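Local coordinates for sugar fermentation stimulation protein homolog (Pyrococcus furiosus, PDB 4DA2), which probably binds DNA and, with an OB fold joined to a calcium-binding PD-(D/E)xK nuclease-type domain, may act as a nuclease, at residues I121-K125 against G126-V130. The protein carries 1 engineered substitution. Sequence-based numbering, arbitrary orientation.
Sequences IECSK and GEIFV. Engineered in segment 121-125: Ile-121 (natural residue Leu).
A type I beta turn, with Ser-124 and Lys-125 at its corners, closes the beta hairpin of strands 115-122 and 127-139, in the PD-(D/E)xK nuclease-type domain. Ile-121 and Ile-128 form an antiparallel hydrogen-bonded pair next to the turn. Ile-121 N gives its hydrogen to Ile-128 O at 2.8 Å, with the donor tilted 17° from the carbonyl plane. Ile-128 N returns a bond of 2.8 Å to Ile-121 O, in the carbonyl plane. Nearer the turn, Cys-123 N meets Gly-126 O at 2.7 Å, almost head-on to the carbonyl (C=O...N 169°). Gly-126 has a positive phi of 165°, reached chiefly by glycine.

The side chains of Ile-121, an engineered residue, and Ile-128 lie side by side. Ile-128 CG2 sits between its own backbone N and carbonyl carbon, which brings this methyl to 3.7 Å from Ile-121 CB. Farther along, Ile-121 CD1 packs on Val-130 CG2 at 3.7 Å, at a slant. On the other face Glu-122 and Glu-127 are a non-hydrogen-bonded pair. Glu-122 OE1 and Glu-127 OE2 stay 5.2 Å apart. Glu-127 is exposed and Glu-122 partly so, and solvent probably screens these like charges.

Cys-123 forms a disulfide with Cys-103, tying the turn to the chain just before strand 104-108. That strand runs antiparallel beside strand 115-122, with backbone hydrogen bonding between Glu-122 and Arg-104. Beyond the other strand, Phe-129 makes backbone hydrogen bonds with Arg-169 and Met-171 of the parallel strand 169-176.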
# COMPACT_ATOMS: atom_id res chain seq x y z
N ILE A 121 13.29 -1.64 11.27
CA ILE A 121 13.23 -0.33 11.93
C ILE A 121 13.92 -0.44 13.29
O ILE A 121 13.74 -1.42 14.01
CB ILE A 121 11.77 0.13 12.02
CG1 ILE A 121 11.32 0.57 10.64
CG2 ILE A 121 11.58 1.31 13.02
CD1 ILE A 121 9.82 0.79 10.51
N GLU A 122 14.73 0.56 13.61
CA GLU A 122 15.45 0.58 14.87
C GLU A 122 14.88 1.61 15.80
O GLU A 122 14.71 2.78 15.41
CB GLU A 122 16.95 0.80 14.64
CG GLU A 122 17.78 0.73 15.94
CD GLU A 122 19.28 0.95 15.73
OE1 GLU A 122 19.74 1.00 14.57
OE2 GLU A 122 19.99 1.04 16.74
N CYS A 123 14.57 1.18 17.02
CA CYS A 123 14.04 2.06 18.06
C CYS A 123 15.03 2.14 19.24
O CYS A 123 16.09 1.48 19.21
CB CYS A 123 12.70 1.53 18.58
SG CYS A 123 11.44 1.39 17.28
N SER A 124 14.69 2.93 20.25
CA SER A 124 15.52 3.04 21.46
C SER A 124 15.75 1.70 22.15
O SER A 124 16.88 1.39 22.53
CB SER A 124 14.90 4.01 22.46
OG SER A 124 15.13 5.34 22.05
N LYS A 125 14.70 0.92 22.31
CA LYS A 125 14.80 -0.29 23.12
C LYS A 125 14.97 -1.58 22.31
O LYS A 125 15.11 -2.66 22.88
CB LYS A 125 13.60 -0.38 24.07
CG LYS A 125 13.57 0.73 25.11
CD LYS A 125 12.28 0.73 25.91
CE LYS A 125 12.12 2.03 26.67
NZ LYS A 125 10.92 2.03 27.55
N GLY A 126 14.96 -1.46 20.98
CA GLY A 126 15.10 -2.64 20.12
C GLY A 126 14.73 -2.41 18.66
O GLY A 126 14.54 -1.28 18.23
N GLU A 127 14.66 -3.50 17.91
CA GLU A 127 14.33 -3.45 16.49
C GLU A 127 12.95 -4.04 16.22
O GLU A 127 12.42 -4.79 17.04
CB GLU A 127 15.35 -4.23 15.68
CG GLU A 127 16.74 -3.63 15.67
CD GLU A 127 17.74 -4.57 15.01
OE1 GLU A 127 17.39 -5.76 14.84
OE2 GLU A 127 18.85 -4.11 14.65
N ILE A 128 12.37 -3.65 15.08
CA ILE A 128 11.08 -4.19 14.65
C ILE A 128 11.07 -4.37 13.13
O ILE A 128 11.50 -3.49 12.37
CB ILE A 128 9.86 -3.32 15.14
CG1 ILE A 128 8.52 -3.95 14.75
CG2 ILE A 128 9.99 -1.86 14.65
CD1 ILE A 128 7.25 -3.25 15.33
N PHE A 129 10.61 -5.54 12.70
CA PHE A 129 10.37 -5.80 11.27
C PHE A 129 8.96 -5.33 10.92
O PHE A 129 7.99 -5.68 11.62
CB PHE A 129 10.51 -7.29 10.98
CG PHE A 129 11.93 -7.76 11.02
CD1 PHE A 129 12.77 -7.59 9.92
CD2 PHE A 129 12.44 -8.33 12.20
CE1 PHE A 129 14.12 -8.04 9.96
CE2 PHE A 129 13.78 -8.77 12.26
CZ PHE A 129 14.62 -8.61 11.14
N VAL A 130 8.85 -4.55 9.85
CA VAL A 130 7.55 -4.01 9.42
C VAL A 130 7.30 -4.33 7.95
O VAL A 130 8.14 -4.01 7.09
CB VAL A 130 7.44 -2.48 9.68
CG1 VAL A 130 6.07 -1.97 9.21
CG2 VAL A 130 7.66 -2.17 11.15